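Local atomic coordinates of hypothetical protein Atu2648 (Agrobacterium tumefaciens str. C58, PDB entry 1ZCE), a protein that is of unknown function but adopts the EVE fold, related to ASCH and PUA domains, and so may bind nucleic acid. Residues E28-R38 against D74-C85; A90-V98 against V133-P143. All coordinates share one frame; numbering follows the deposited sequence.

How the contacts relate
Both contacts lean on strand 84-99 of the mixed sheet of this single-chain EVE domain, but near its two ends. Contact 1 comes first along the chain: residues 74-85 lead into the strand and meet residues 28-38, which leave edge strand 27-28 and start helix 35-42. Contact 2 follows once contact 1 has closed; there the later part of the strand turns a corner and meets the end of helix 127-136. The centres lie 28 Å apart on opposite sides of the chain's centre, with nearest atoms about 9 Å apart. One long strand thus links a polar, partly buried loop pairing to a mostly apolar helix-end packing.

Contact 1 of 2, residues E28-R38 against D74-C85; sequences EWTGVRNYQAR and DSTAEGDLKWDC
The connection that enters strand 84-99 meets the loop between edge strand 27-28 and helix 35-42, and Asp74 ties the two together. Asp74 OD2 accepts from Gly31 N on the syn lone pair and from Arg33 NH1 (2.9 Å) above the carboxylate plane, a nearly straight salt bridge with guanidinium and carboxylate planes 78° apart. Water 1 also donates to OD2 and joins it to Trp29 O and Val32 N. Asp74 OD1 holds its own turn, taking Thr76 N and Thr76 OG1 from one face, and Arg33 NH2 reaches the same Thr76 OG1 at 3.2 Å. Bent at chi2 (-66°), the Arg33 chain lies over the Trp83 indole: CD sits 3.5 Å from the centroid of its five-membered ring in a CH-pi contact, and the guanidinium stacks at 16° to the ring plane, a cation-pi pair. The Tyr35 ring is near parallel to Trp83 but slid until they barely overlap, its CE2 3.6 Å from Trp83 CH2; Tyr35 OH accepts from Lys82 NZ. The extended Glu28 chain grips Ser75 with both oxygens, OE1 to Ser75 N (2.8 Å) and OE2 to Ser75 OG (2.7 Å), each on the syn side but tilted out of the carboxylate plane. Within the EVE fold this joins an Asx turn, inside the type I turn from Asp74 to Ala77, to the loop before a helix N-capped by Asn34.

Contact 2 of 2, residues A90-V98 against V133-P143; sequences AVCDMPQPV and VCRMGGLANPP
The side chain of Met94, a selenomethionine, starts with CG anti to the backbone N and then folds at chi2 and chi3 (62° and 82°), which lays SE against Gly137 at the end of helix 127-136. Met94 SE is 3.6 Å from Gly137 CA and also borders Leu139 CD1, while CE turns in toward Val133 and Cys134. Beyond the corner of the chain, Val98 sends its two methyls to different partners: CG2 packs on the helix backbone, 3.5 Å from Val133 O and close to Gly137 CA, and CG1 meets CE of Met136, also a selenomethionine, whose side chain crosses it at about a right angle. Leu139 lies across the Pro95 ring, its CG 3.5 Å from Pro95 CD. Farther along, Pro143 CG touches Val91 CG1 at 3.7 Å and also borders Cys92 SG, where Val91 and Cys92 form a classic beta bulge opposite Ile64.

The helix ends in a Schellman motif with Gly138 at C-prime, Leu139 N bonding to Cys134 O and Gly138 N to Arg135 O. Gly137 O, just past the helix, accepts from Gln96 N at 2.9 Å, the donor standing 40° out of the carbonyl plane. In return Gly137 CA makes a CA-H...O contact with Gln96 O. Water 6 donates to both Gln96 OE1 and Met136 O. Phe51 of strand 49-54 touches Met94, Val133 and Cys134. One direct backbone bond, with water alongside, fixes the strand corner against the helix end; the rest is apolar packing of the Met94 side chain, proline rings and methyl groups.

Contact 1 of 2, residues E28-R38 against D74-C85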
# COMPACT_ATOMS: atom_id res chain seq x y z
N GLU A 28 3.86 5.33 10.94
CA GLU A 28 2.88 6.36 10.62
C GLU A 28 3.12 6.73 9.16
O GLU A 28 4.26 7.01 8.77
CB GLU A 28 3.09 7.59 11.51
CG GLU A 28 2.03 8.65 11.33
CD GLU A 28 2.33 9.94 12.07
OE1 GLU A 28 1.48 10.85 12.03
OE2 GLU A 28 3.41 10.05 12.68
N TRP A 29 2.07 6.72 8.35
CA TRP A 29 2.23 7.02 6.93
C TRP A 29 2.16 8.52 6.65
O TRP A 29 1.23 9.02 6.01
CB TRP A 29 1.19 6.27 6.10
CG TRP A 29 1.71 5.89 4.76
CD1 TRP A 29 1.23 6.28 3.55
CD2 TRP A 29 2.85 5.07 4.50
NE1 TRP A 29 2.01 5.77 2.54
CE2 TRP A 29 3.02 5.02 3.10
CE3 TRP A 29 3.76 4.38 5.31
CZ2 TRP A 29 4.05 4.30 2.49
CZ3 TRP A 29 4.80 3.67 4.71
CH2 TRP A 29 4.93 3.64 3.31
N THR A 30 3.19 9.22 7.11
CA THR A 30 3.29 10.67 6.99
C THR A 30 3.71 11.17 5.61
O THR A 30 4.15 10.40 4.76
CB THR A 30 4.32 11.22 7.98
OG1 THR A 30 5.61 10.66 7.69
CG2 THR A 30 3.94 10.85 9.40
N GLY A 31 3.56 12.47 5.40
CA GLY A 31 3.97 13.08 4.14
C GLY A 31 2.99 13.10 2.99
O GLY A 31 3.31 13.67 1.94
N VAL A 32 1.83 12.49 3.14
CA VAL A 32 0.85 12.50 2.06
C VAL A 32 0.21 13.87 2.00
O VAL A 32 -0.37 14.35 2.98
CB VAL A 32 -0.23 11.41 2.28
CG1 VAL A 32 -1.33 11.55 1.23
CG2 VAL A 32 0.41 10.03 2.20
N ARG A 33 0.33 14.52 0.84
CA ARG A 33 -0.23 15.85 0.63
C ARG A 33 -1.08 15.85 -0.64
O ARG A 33 -0.99 16.74 -1.48
CB ARG A 33 0.90 16.88 0.52
CG ARG A 33 1.81 16.95 1.75
CD ARG A 33 1.06 17.48 2.98
NE ARG A 33 1.93 17.59 4.15
CZ ARG A 33 2.05 16.66 5.10
NH1 ARG A 33 1.36 15.53 5.02
NH2 ARG A 33 2.86 16.86 6.13
N ASN A 34 -1.90 14.82 -0.75
CA ASN A 34 -2.80 14.62 -1.87
C ASN A 34 -4.15 14.28 -1.25
O ASN A 34 -4.25 13.36 -0.44
CB ASN A 34 -2.29 13.45 -2.74
CG ASN A 34 -3.20 13.13 -3.90
OD1 ASN A 34 -4.28 12.56 -3.73
ND2 ASN A 34 -2.78 13.51 -5.10
N TYR A 35 -5.19 15.03 -1.61
CA TYR A 35 -6.51 14.82 -1.02
C TYR A 35 -7.08 13.43 -1.26
O TYR A 35 -7.60 12.80 -0.34
CB TYR A 35 -7.49 15.88 -1.53
CG TYR A 35 -7.10 17.28 -1.13
CD1 TYR A 35 -6.76 18.23 -2.08
CD2 TYR A 35 -7.06 17.65 0.21
CE1 TYR A 35 -6.39 19.52 -1.72
CE2 TYR A 35 -6.68 18.93 0.59
CZ TYR A 35 -6.35 19.87 -0.38
OH TYR A 35 -5.97 21.14 -0.01
N GLN A 36 -6.97 12.93 -2.49
CA GLN A 36 -7.50 11.61 -2.79
C GLN A 36 -6.79 10.51 -2.02
O GLN A 36 -7.42 9.58 -1.53
CB GLN A 36 -7.41 11.34 -4.30
CG GLN A 36 -7.83 9.93 -4.68
CD GLN A 36 -9.20 9.56 -4.15
OE1 GLN A 36 -9.50 8.38 -3.95
NE2 GLN A 36 -10.04 10.56 -3.93
N ALA A 37 -5.46 10.61 -1.92
CA ALA A 37 -4.68 9.62 -1.19
C ALA A 37 -5.07 9.67 0.29
O ALA A 37 -5.23 8.63 0.94
CB ALA A 37 -3.19 9.90 -1.36
N ARG A 38 -5.22 10.88 0.81
CA ARG A 38 -5.62 11.09 2.20
C ARG A 38 -6.99 10.47 2.42
O ARG A 38 -7.22 9.78 3.41
CB ARG A 38 -5.69 12.58 2.51
CG ARG A 38 -6.19 12.90 3.91
CD ARG A 38 -6.72 14.32 4.00
NE ARG A 38 -7.93 14.50 3.20
CZ ARG A 38 -8.57 15.65 3.06
NH1 ARG A 38 -8.13 16.74 3.67
NH2 ARG A 38 -9.67 15.70 2.32
N ASP A 74 -1.61 13.93 10.90
CA ASP A 74 -0.25 13.62 10.47
C ASP A 74 0.72 14.39 11.37
O ASP A 74 0.73 15.62 11.35
CB ASP A 74 -0.07 14.05 9.01
CG ASP A 74 1.29 13.69 8.44
OD1 ASP A 74 2.26 13.55 9.21
OD2 ASP A 74 1.39 13.56 7.19
N SER A 75 1.54 13.68 12.14
CA SER A 75 2.48 14.31 13.07
C SER A 75 3.46 15.27 12.40
O SER A 75 4.11 16.06 13.08
CB SER A 75 3.26 13.25 13.83
OG SER A 75 4.17 12.58 12.97
N THR A 76 3.58 15.18 11.08
CA THR A 76 4.51 16.05 10.35
C THR A 76 3.80 17.24 9.72
O THR A 76 4.43 18.07 9.07
CB THR A 76 5.24 15.28 9.23
OG1 THR A 76 4.30 14.91 8.21
CG2 THR A 76 5.90 14.02 9.79
N ALA A 77 2.48 17.33 9.92
CA ALA A 77 1.70 18.43 9.36
C ALA A 77 1.55 19.57 10.35
O ALA A 77 0.64 20.39 10.23
CB ALA A 77 0.33 17.92 8.94
N GLU A 78 2.47 19.64 11.31
CA GLU A 78 2.47 20.67 12.33
C GLU A 78 1.08 21.06 12.83
O GLU A 78 0.67 22.22 12.77
CB GLU A 78 3.24 21.91 11.83
CG GLU A 78 2.89 22.38 10.43
CD GLU A 78 1.64 23.24 10.38
OE1 GLU A 78 1.61 24.27 11.08
OE2 GLU A 78 0.69 22.88 9.64
N GLY A 79 0.36 20.06 13.34
CA GLY A 79 -0.97 20.29 13.87
C GLY A 79 -1.97 20.88 12.89
O GLY A 79 -2.89 21.58 13.29
N ASP A 80 -1.79 20.60 11.60
CA ASP A 80 -2.70 21.11 10.59
C ASP A 80 -4.04 20.41 10.77
O ASP A 80 -4.20 19.60 11.69
CB ASP A 80 -2.14 20.86 9.18
CG ASP A 80 -2.79 21.74 8.13
OD1 ASP A 80 -2.40 21.66 6.95
OD2 ASP A 80 -3.69 22.53 8.48
N LEU A 81 -5.00 20.70 9.90
CA LEU A 81 -6.32 20.09 10.03
C LEU A 81 -6.69 19.19 8.85
O LEU A 81 -7.41 18.20 9.03
CB LEU A 81 -7.37 21.19 10.20
CG LEU A 81 -8.60 20.89 11.06
CD1 LEU A 81 -9.42 22.15 11.22
CD2 LEU A 81 -9.43 19.79 10.42
N LYS A 82 -6.22 19.51 7.66
CA LYS A 82 -6.58 18.69 6.51
C LYS A 82 -5.63 17.54 6.18
O LYS A 82 -5.91 16.78 5.26
CB LYS A 82 -6.79 19.57 5.28
CG LYS A 82 -5.63 20.47 4.94
CD LYS A 82 -5.95 21.33 3.74
CE LYS A 82 -4.83 22.30 3.45
NZ LYS A 82 -5.10 23.12 2.24
N TRP A 83 -4.54 17.39 6.91
CA TRP A 83 -3.62 16.29 6.63
C TRP A 83 -3.61 15.24 7.74
O TRP A 83 -3.14 15.49 8.85
CB TRP A 83 -2.20 16.82 6.40
CG TRP A 83 -2.09 17.72 5.20
CD1 TRP A 83 -1.46 18.93 5.14
CD2 TRP A 83 -2.61 17.48 3.88
NE1 TRP A 83 -1.57 19.47 3.88
CE2 TRP A 83 -2.26 18.60 3.09
CE3 TRP A 83 -3.33 16.43 3.29
CZ2 TRP A 83 -2.62 18.70 1.74
CZ3 TRP A 83 -3.69 16.54 1.95
CH2 TRP A 83 -3.33 17.66 1.19
N ASP A 84 -4.17 14.08 7.43
CA ASP A 84 -4.19 12.97 8.38
C ASP A 84 -3.77 11.69 7.66
O ASP A 84 -3.71 11.64 6.43
CB ASP A 84 -5.58 12.82 9.06
CG ASP A 84 -6.75 13.02 8.12
OD1 ASP A 84 -6.91 12.22 7.17
OD2 ASP A 84 -7.54 13.96 8.34
N CYS A 85 -3.46 10.65 8.44
CA CYS A 85 -2.99 9.40 7.86
C CYS A 85 -3.15 8.21 8.80
O CYS A 85 -3.41 8.37 10.00
CB CYS A 85 -1.51 9.54 7.50
SG CYS A 85 -0.48 10.05 8.94
O HOH W 1 0.32 11.60 5.46
O HOH W 2 -2.78 13.40 4.45
O HOH W 3 4.07 19.41 6.73
O HOH W 4 -6.19 9.78 6.30

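Contact 2 of 2, residues A90-V98 against V133-P143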
# COMPACT_ATOMS: atom_id res chain seq x y z
N ALA A 90 4.07 -4.37 8.54
CA ALA A 90 4.31 -5.50 7.66
C ALA A 90 3.52 -6.74 8.07
O ALA A 90 3.29 -6.99 9.25
CB ALA A 90 5.79 -5.83 7.65
N VAL A 91 3.08 -7.49 7.07
CA VAL A 91 2.36 -8.73 7.29
C VAL A 91 3.26 -9.86 6.78
O VAL A 91 3.54 -10.81 7.51
CB VAL A 91 1.00 -8.76 6.54
CG1 VAL A 91 0.36 -10.14 6.69
CG2 VAL A 91 0.07 -7.70 7.11
N CYS A 92 3.71 -9.75 5.54
CA CYS A 92 4.59 -10.75 4.95
C CYS A 92 5.22 -10.24 3.67
O CYS A 92 4.73 -9.29 3.06
CB CYS A 92 3.81 -12.04 4.66
SG CYS A 92 2.52 -11.87 3.39
N ASP A 93 6.31 -10.87 3.26
CA ASP A 93 6.98 -10.47 2.03
C ASP A 93 6.20 -11.06 0.87
O ASP A 93 5.39 -11.97 1.05
CB ASP A 93 8.40 -11.03 1.97
CG ASP A 93 9.22 -10.69 3.19
OD1 ASP A 93 9.35 -9.50 3.51
OD2 ASP A 93 9.74 -11.63 3.83
N MSE A 94 6.41 -10.51 -0.32
CA MSE A 94 5.79 -11.06 -1.51
C MSE A 94 6.89 -12.02 -1.94
O MSE A 94 7.99 -11.59 -2.27
CB MSE A 94 5.58 -9.98 -2.57
CG MSE A 94 4.90 -10.50 -3.84
SE MSE A 94 3.13 -11.18 -3.51
CE MSE A 94 2.19 -9.49 -3.53
N PRO A 95 6.62 -13.34 -1.91
CA PRO A 95 7.61 -14.36 -2.30
C PRO A 95 8.44 -13.98 -3.52
O PRO A 95 9.67 -14.01 -3.48
CB PRO A 95 6.75 -15.59 -2.53
CG PRO A 95 5.71 -15.44 -1.45
CD PRO A 95 5.34 -13.97 -1.55
N GLN A 96 7.76 -13.63 -4.60
CA GLN A 96 8.43 -13.20 -5.83
C GLN A 96 7.87 -11.82 -6.17
O GLN A 96 6.81 -11.70 -6.77
CB GLN A 96 8.15 -14.18 -6.98
CG GLN A 96 8.77 -15.56 -6.81
CD GLN A 96 8.01 -16.44 -5.86
OE1 GLN A 96 6.82 -16.70 -6.05
NE2 GLN A 96 8.69 -16.92 -4.82
N PRO A 97 8.59 -10.76 -5.76
CA PRO A 97 8.16 -9.39 -6.03
C PRO A 97 7.63 -9.21 -7.45
O PRO A 97 8.26 -9.66 -8.41
CB PRO A 97 9.41 -8.58 -5.74
CG PRO A 97 10.00 -9.33 -4.58
CD PRO A 97 9.88 -10.77 -5.05
N VAL A 98 6.49 -8.55 -7.57
CA VAL A 98 5.84 -8.33 -8.86
C VAL A 98 6.20 -6.99 -9.48
O VAL A 98 5.86 -5.93 -8.94
CB VAL A 98 4.31 -8.44 -8.71
CG1 VAL A 98 3.63 -8.34 -10.06
CG2 VAL A 98 3.94 -9.75 -8.01
N VAL A 133 -2.39 -10.16 -8.33
CA VAL A 133 -1.02 -9.73 -8.07
C VAL A 133 -0.39 -10.69 -7.06
O VAL A 133 0.77 -11.07 -7.20
CB VAL A 133 -0.97 -8.27 -7.54
CG1 VAL A 133 0.43 -7.92 -7.05
CG2 VAL A 133 -1.36 -7.31 -8.67
N CYS A 134 -1.15 -11.10 -6.05
CA CYS A 134 -0.63 -12.04 -5.07
C CYS A 134 -0.24 -13.36 -5.73
O CYS A 134 0.83 -13.90 -5.44
CB CYS A 134 -1.65 -12.28 -3.95
SG CYS A 134 -1.72 -10.95 -2.72
N ARG A 135 -1.09 -13.88 -6.61
CA ARG A 135 -0.78 -15.13 -7.31
C ARG A 135 0.51 -14.96 -8.12
O ARG A 135 1.38 -15.83 -8.10
CB ARG A 135 -1.91 -15.53 -8.26
CG ARG A 135 -3.04 -16.33 -7.63
CD ARG A 135 -3.97 -16.85 -8.72
NE ARG A 135 -4.69 -15.77 -9.38
CZ ARG A 135 -5.81 -15.23 -8.92
NH1 ARG A 135 -6.40 -14.25 -9.59
NH2 ARG A 135 -6.36 -15.69 -7.81
N MSE A 136 0.61 -13.85 -8.84
CA MSE A 136 1.79 -13.58 -9.64
C MSE A 136 3.01 -13.55 -8.73
O MSE A 136 4.11 -13.94 -9.13
CB MSE A 136 1.66 -12.22 -10.33
CG MSE A 136 0.56 -12.15 -11.38
SE MSE A 136 0.26 -10.33 -11.92
CE MSE A 136 1.84 -10.08 -13.00
N GLY A 137 2.81 -13.09 -7.50
CA GLY A 137 3.89 -12.99 -6.54
C GLY A 137 4.13 -14.22 -5.69
O GLY A 137 4.93 -14.18 -4.75
N GLY A 138 3.43 -15.32 -5.99
CA GLY A 138 3.62 -16.55 -5.24
C GLY A 138 2.75 -16.76 -4.02
O GLY A 138 3.05 -17.63 -3.20
N LEU A 139 1.68 -15.99 -3.88
CA LEU A 139 0.78 -16.13 -2.74
C LEU A 139 -0.61 -16.60 -3.15
O LEU A 139 -1.45 -15.80 -3.58
CB LEU A 139 0.66 -14.81 -1.98
CG LEU A 139 1.85 -14.39 -1.12
CD1 LEU A 139 1.54 -13.07 -0.43
CD2 LEU A 139 2.15 -15.47 -0.08
N ALA A 140 -0.86 -17.90 -2.99
CA ALA A 140 -2.14 -18.51 -3.33
C ALA A 140 -3.28 -17.91 -2.51
O ALA A 140 -4.13 -17.19 -3.04
CB ALA A 140 -2.07 -20.01 -3.12
N ASN A 141 -3.31 -18.22 -1.22
CA ASN A 141 -4.33 -17.71 -0.30
C ASN A 141 -3.71 -16.63 0.57
O ASN A 141 -3.37 -16.87 1.73
CB ASN A 141 -4.87 -18.84 0.59
CG ASN A 141 -5.85 -19.74 -0.13
OD1 ASN A 141 -6.89 -19.28 -0.61
ND2 ASN A 141 -5.54 -21.02 -0.20
N PRO A 142 -3.57 -15.41 0.03
CA PRO A 142 -2.99 -14.28 0.74
C PRO A 142 -3.80 -13.74 1.91
O PRO A 142 -4.97 -14.09 2.09
CB PRO A 142 -2.83 -13.24 -0.37
CG PRO A 142 -4.05 -13.47 -1.19
CD PRO A 142 -4.07 -14.99 -1.29
N PRO A 143 -3.18 -12.87 2.72
CA PRO A 143 -3.86 -12.27 3.88
C PRO A 143 -5.12 -11.55 3.41
O PRO A 143 -5.13 -10.94 2.34
CB PRO A 143 -2.81 -11.29 4.41
CG PRO A 143 -1.52 -12.00 4.09
CD PRO A 143 -1.76 -12.49 2.68
O HOH W 5 6.49 -12.11 -9.68
O HOH W 6 5.54 -16.36 -8.58